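Side-chain contacts in putative esterase/lipase/thioesterase (Silicibacter sp., PDB 2PBL), which probably hydrolyses ester or thioester bonds, as an alpha/beta-hydrolase-fold protein whose natural substrate is not established: residues A134-G139 and K240-V245; P165-S170 and G213-A218. One frame throughout, in Å; residues are numbered along the deposited sequence.

Contact 1 of 2, residues A134-G139 and K240-V245; sequences AGHSAG and KHHFNV
S137 and H242 meet through one short hydrogen bond. S137 OG lies 2.7 Å from H242 NE2, close to the plane of the imidazole and at its edge. Either atom could be the donor. S137 CB follows close behind, 3.2 Å from the same NE2. With S137 OG anti to the backbone N (chi1 -161°), the hydroxyl reaches forward to the ring. Beside this pair, H136 brings its ring tip over H242. H136 NE2 stands 3.7 Å above the plane of the H242 ring, over its centre. The two imidazole planes are inclined at 37°, so the pair is oblique. H136 NE2 also approaches H242 O at 2.7 Å, near the plane of its own ring. That bond is weak, because its N-H...O angle is only 126°. Over the other ring, S137 CB covers one face of H136.

The sequence G135-H136-S137-A138-G139 fits the GxSxG nucleophile elbow of alpha/beta hydrolases. Here a sharp turn links strand 131-136 to helix 138-145. The backbone of S137 has a positive phi, the strained shape expected of that turn. S137 and H242 would then be the nucleophile and the histidine of a Ser-His-Glu triad, with E215 bonded to H242 ND1. An unidentified molecule, probably from the crystallisation liquor, lies beside the H242 side chain and may mark the pocket.

Away from this polar cluster the packing is looser. V245 CG1 comes no nearer to H136 than 3.9 Å, at NE2. F243 leaves the backbone pointing away from the elbow; its ring lies at the edge of H242 and meets Y20 edge-to-face. The partly exposed H241 and N244 look after their own loop: H241 N bonds N244 OD1 at 2.9 Å, in the plane of the amide carbonyl.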
loop_
_atom_site.group_PDB
_atom_site.type_symbol
_atom_site.label_atom_id
_atom_site.label_comp_id
_atom_site.label_asym_id
_atom_site.label_seq_id
_atom_site.Cartn_x
_atom_site.Cartn_y
_atom_site.Cartn_z
ATOM N N ALA A 134 3.688 -0.845 -4.437
ATOM C CA ALA A 134 3.837 -1.424 -3.099
ATOM C C ALA A 134 2.837 -0.723 -2.199
ATOM O O ALA A 134 2.419 0.399 -2.462
ATOM C CB ALA A 134 5.242 -1.292 -2.547
ATOM N N GLY A 135 2.467 -1.397 -1.144
ATOM C CA GLY A 135 1.473 -0.867 -0.226
ATOM C C GLY A 135 1.499 -1.642 1.075
ATOM O O GLY A 135 1.743 -2.861 1.088
ATOM N N HIS A 136 1.230 -0.920 2.161
ATOM C CA HIS A 136 1.345 -1.469 3.494
ATOM C C HIS A 136 0.008 -1.702 4.173
ATOM O O HIS A 136 -0.819 -0.777 4.250
ATOM C CB HIS A 136 2.217 -0.490 4.290
ATOM C CG HIS A 136 2.400 -0.837 5.735
ATOM N ND1 HIS A 136 2.158 0.070 6.740
ATOM C CD2 HIS A 136 2.823 -1.970 6.338
ATOM C CE1 HIS A 136 2.419 -0.490 7.907
ATOM N NE2 HIS A 136 2.799 -1.736 7.697
ATOM N N SER A 137 -0.228 -2.934 4.610
ATOM C CA SER A 137 -1.405 -3.236 5.425
ATOM C C SER A 137 -2.677 -3.051 4.546
ATOM O O SER A 137 -2.793 -3.777 3.514
ATOM C CB SER A 137 -1.324 -2.413 6.711
ATOM O OG SER A 137 -2.161 -2.955 7.740
ATOM N N ALA A 138 -3.588 -2.147 4.897
ATOM C CA ALA A 138 -4.738 -1.829 4.015
ATOM C C ALA A 138 -4.237 -1.464 2.611
ATOM O O ALA A 138 -4.918 -1.725 1.583
ATOM C CB ALA A 138 -5.552 -0.663 4.578
ATOM N N GLY A 139 -3.085 -0.804 2.566
ATOM C CA GLY A 139 -2.450 -0.412 1.286
ATOM C C GLY A 139 -1.939 -1.592 0.522
ATOM O O GLY A 139 -1.849 -1.566 -0.720
ATOM N N LYS A 240 11.078 -7.993 12.002
ATOM C CA LYS A 240 10.295 -6.781 11.747
ATOM C C LYS A 240 8.871 -6.880 12.267
ATOM O O LYS A 240 8.274 -7.984 12.268
ATOM C CB LYS A 240 10.291 -6.445 10.265
ATOM C CG LYS A 240 11.644 -6.097 9.676
ATOM C CD LYS A 240 12.306 -4.873 10.277
ATOM C CE LYS A 240 13.674 -4.637 9.660
ATOM N NZ LYS A 240 14.375 -3.541 10.384
ATOM N N HIS A 241 8.346 -5.729 12.737
ATOM C CA HIS A 241 6.962 -5.661 13.205
ATOM C C HIS A 241 6.180 -4.827 12.189
ATOM O O HIS A 241 6.725 -4.415 11.187
ATOM C CB HIS A 241 6.807 -5.154 14.653
ATOM C CG HIS A 241 7.481 -3.860 14.927
ATOM N ND1 HIS A 241 7.070 -2.671 14.369
ATOM C CD2 HIS A 241 8.513 -3.559 15.741
ATOM C CE1 HIS A 241 7.863 -1.703 14.774
ATOM N NE2 HIS A 241 8.744 -2.213 15.614
ATOM N N HIS A 242 4.894 -4.621 12.432
ATOM C CA HIS A 242 4.017 -3.954 11.447
ATOM C C HIS A 242 4.396 -2.536 11.118
ATOM O O HIS A 242 4.062 -2.044 10.041
ATOM C CB HIS A 242 2.552 -4.029 11.951
ATOM C CG HIS A 242 1.517 -3.867 10.881
ATOM N ND1 HIS A 242 1.350 -4.784 9.864
ATOM C CD2 HIS A 242 0.570 -2.919 10.693
ATOM C CE1 HIS A 242 0.365 -4.391 9.079
ATOM N NE2 HIS A 242 -0.147 -3.279 9.576
ATOM N N PHE A 243 5.064 -1.855 12.038
ATOM C CA PHE A 243 5.390 -0.464 11.849
ATOM C C PHE A 243 6.771 -0.187 11.322
ATOM O O PHE A 243 6.928 0.827 10.681
ATOM C CB PHE A 243 5.141 0.344 13.120
ATOM C CG PHE A 243 3.717 0.374 13.562
ATOM C CD1 PHE A 243 2.670 0.006 12.740
ATOM C CD2 PHE A 243 3.414 0.915 14.800
ATOM C CE1 PHE A 243 1.377 0.059 13.200
ATOM C CE2 PHE A 243 2.111 0.987 15.249
ATOM C CZ PHE A 243 1.101 0.569 14.453
ATOM N N ASN A 244 7.771 -1.033 11.571
ATOM C CA ASN A 244 9.102 -0.777 10.998
ATOM C C ASN A 244 9.439 -1.609 9.748
ATOM O O ASN A 244 10.528 -1.431 9.147
ATOM C CB ASN A 244 10.240 -0.866 12.034
ATOM C CG ASN A 244 10.431 -2.211 12.584
ATOM O OD1 ASN A 244 9.682 -3.153 12.295
ATOM N ND2 ASN A 244 11.477 -2.339 13.426
ATOM N N VAL A 245 8.533 -2.508 9.365
ATOM C CA VAL A 245 8.665 -3.351 8.153
ATOM C C VAL A 245 8.833 -2.495 6.892
ATOM O O VAL A 245 9.580 -2.860 5.999
ATOM C CB VAL A 245 7.465 -4.347 7.991
ATOM C CG1 VAL A 245 6.155 -3.656 7.697
ATOM C CG2 VAL A 245 7.757 -5.365 6.905
#

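Contact 2 of 2, residues P165-S170 and G213-A218; sequences PISPLS and GAERPA
The S167 hydroxyl and the E215 carboxylate are brought together by matching first torsions. In both residues the first side-chain bond lies anti to the carbonyl carbon and beside the backbone N, with chi1 -46° for S167 and -77° for E215. Beyond CG the E215 chain is extended (chi2 -162°), which carries its carboxylate across to the serine. The alpha carbons of the two residues can therefore stay 8.6 Å apart.

The contact itself is a single short bond. S167 OG donates to E215 OE2 at 2.6 Å. OE2 accepts with its syn lone pair, on the side of OE1. S167 CB lies near both carboxylate oxygens, closer to E215 OE2 at 3.4 Å. Both residues are buried.

S167 directly follows strand 160-166, and E215 sits in the loop between strand 206-212 and helix 217-230. Both thus lie just past the C-terminal ends of neighbouring parallel strands, where alpha/beta hydrolases build their active sites. E215 is probably the acid of the triad. OE2 has a second donor, the backbone N of G212, while OE1 accepts from H242 ND1. R216 takes the N-cap position of helix 217-230 and is turned to other partners, Y13 and the backbone of D6.

The three bonds divide the work of the carboxylate. S167 thus acts as a second-shell residue. Its hydroxyl and the G212 N-H, both at OE2, should fix the rotation of the carboxylate and leave OE1 directed at the histidine.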
loop_
_atom_site.group_PDB
_atom_site.type_symbol
_atom_site.label_atom_id
_atom_site.label_comp_id
_atom_site.label_asym_id
_atom_site.label_seq_id
_atom_site.Cartn_x
_atom_site.Cartn_y
_atom_site.Cartn_z
ATOM N N PRO A 165 2.984 -6.221 -1.910
ATOM C CA PRO A 165 2.108 -5.909 -0.768
ATOM C C PRO A 165 2.850 -6.242 0.494
ATOM O O PRO A 165 3.344 -7.370 0.643
ATOM C CB PRO A 165 0.962 -6.920 -0.933
ATOM C CG PRO A 165 1.087 -7.440 -2.321
ATOM C CD PRO A 165 2.523 -7.473 -2.565
ATOM N N ILE A 166 3.032 -5.230 1.334
ATOM C CA ILE A 166 3.801 -5.352 2.522
ATOM C C ILE A 166 2.787 -5.541 3.656
ATOM O O ILE A 166 1.963 -4.654 3.923
ATOM C CB ILE A 166 4.630 -4.085 2.745
ATOM C CG1 ILE A 166 5.536 -3.791 1.521
ATOM C CG2 ILE A 166 5.416 -4.242 4.015
ATOM C CD1 ILE A 166 6.148 -2.290 1.521
ATOM N N SER A 167 2.827 -6.704 4.299
ATOM C CA SER A 167 1.920 -7.006 5.397
ATOM C C SER A 167 0.469 -6.764 4.969
ATOM O O SER A 167 -0.294 -6.063 5.644
ATOM C CB SER A 167 2.292 -6.147 6.593
ATOM O OG SER A 167 3.711 -6.177 6.798
ATOM N N PRO A 168 0.054 -7.400 3.848
ATOM C CA PRO A 168 -1.285 -7.157 3.345
ATOM C C PRO A 168 -2.459 -7.839 4.094
ATOM O O PRO A 168 -2.305 -8.854 4.800
ATOM C CB PRO A 168 -1.232 -7.797 1.953
ATOM C CG PRO A 168 -0.273 -8.975 2.164
ATOM C CD PRO A 168 0.816 -8.333 2.992
ATOM N N LEU A 169 -3.619 -7.239 3.937
ATOM C CA LEU A 169 -4.876 -7.915 4.262
ATOM C C LEU A 169 -5.336 -8.567 2.953
ATOM O O LEU A 169 -5.741 -7.844 2.009
ATOM C CB LEU A 169 -5.895 -6.918 4.776
ATOM C CG LEU A 169 -5.303 -6.442 6.125
ATOM C CD1 LEU A 169 -5.530 -5.023 6.465
ATOM C CD2 LEU A 169 -5.803 -7.396 7.209
ATOM N N SER A 170 -5.352 -9.905 2.910
ATOM C CA SER A 170 -5.695 -10.650 1.694
ATOM C C SER A 170 -7.061 -11.317 1.693
ATOM O O SER A 170 -7.615 -11.643 0.622
ATOM C CB SER A 170 -4.626 -11.688 1.404
ATOM O OG SER A 170 -4.571 -12.659 2.426
ATOM N N GLY A 213 8.704 -10.708 10.308
ATOM C CA GLY A 213 8.828 -11.927 11.100
ATOM C C GLY A 213 8.248 -11.883 12.512
ATOM O O GLY A 213 7.758 -12.896 13.019
ATOM N N ALA A 214 8.288 -10.712 13.113
ATOM C CA ALA A 214 7.777 -10.498 14.461
ATOM C C ALA A 214 6.365 -9.960 14.449
ATOM O O ALA A 214 5.942 -9.411 15.443
ATOM C CB ALA A 214 8.712 -9.508 15.215
ATOM N N GLU A 215 5.629 -10.085 13.334
ATOM C CA GLU A 215 4.295 -9.526 13.267
ATOM C C GLU A 215 3.284 -10.393 13.935
ATOM O O GLU A 215 3.575 -11.544 14.273
ATOM C CB GLU A 215 3.865 -9.249 11.827
ATOM C CG GLU A 215 4.515 -7.984 11.278
ATOM C CD GLU A 215 3.804 -7.435 10.033
ATOM O OE1 GLU A 215 2.566 -7.273 10.104
ATOM O OE2 GLU A 215 4.499 -7.180 9.010
ATOM N N ARG A 216 2.092 -9.822 14.128
ATOM C CA ARG A 216 0.949 -10.541 14.702
ATOM C C ARG A 216 0.711 -11.800 13.890
ATOM O O ARG A 216 0.850 -11.787 12.648
ATOM C CB ARG A 216 -0.326 -9.676 14.664
ATOM C CG ARG A 216 -0.250 -8.320 15.344
ATOM C CD ARG A 216 -0.088 -8.480 16.834
ATOM N NE ARG A 216 -1.301 -9.058 17.407
ATOM C CZ ARG A 216 -1.308 -9.939 18.396
ATOM N NH1 ARG A 216 -2.444 -10.395 18.851
ATOM N NH2 ARG A 216 -0.179 -10.388 18.920
ATOM N N PRO A 217 0.413 -12.913 14.565
ATOM C CA PRO A 217 0.057 -14.129 13.851
ATOM C C PRO A 217 -0.959 -13.925 12.699
ATOM O O PRO A 217 -0.804 -14.544 11.634
ATOM C CB PRO A 217 -0.560 -14.983 14.959
ATOM C CG PRO A 217 0.215 -14.619 16.126
ATOM C CD PRO A 217 0.425 -13.156 16.032
ATOM N N ALA A 218 -1.965 -13.087 12.939
ATOM C CA ALA A 218 -3.000 -12.756 11.927
ATOM C C ALA A 218 -2.355 -12.223 10.622
ATOM O O ALA A 218 -2.770 -12.587 9.527
ATOM C CB ALA A 218 -3.921 -11.727 12.481
#

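From the N terminus, the chain first reaches the elbow 134-139 at the end of strand 131-136. It next passes 165-170, after the neighbouring strand 160-166. Contact 2 closes the shorter loop when the chain reaches 213-218, after strand 206-212. Contact 1 closes the longer one at 240-245, beyond the edge strand 233-237, so contact 2 is nested inside it. Together they gather four segments at or just after the C-terminal ends of successive parallel strands. The contacts also touch each other. G135 O lies 2.7 Å from I166 N, a probable hydrogen bond between adjacent strands. S167 CB packs on H242 CE1 at 3.6 Å, which joins the serine of contact 2 to the histidine of contact 1.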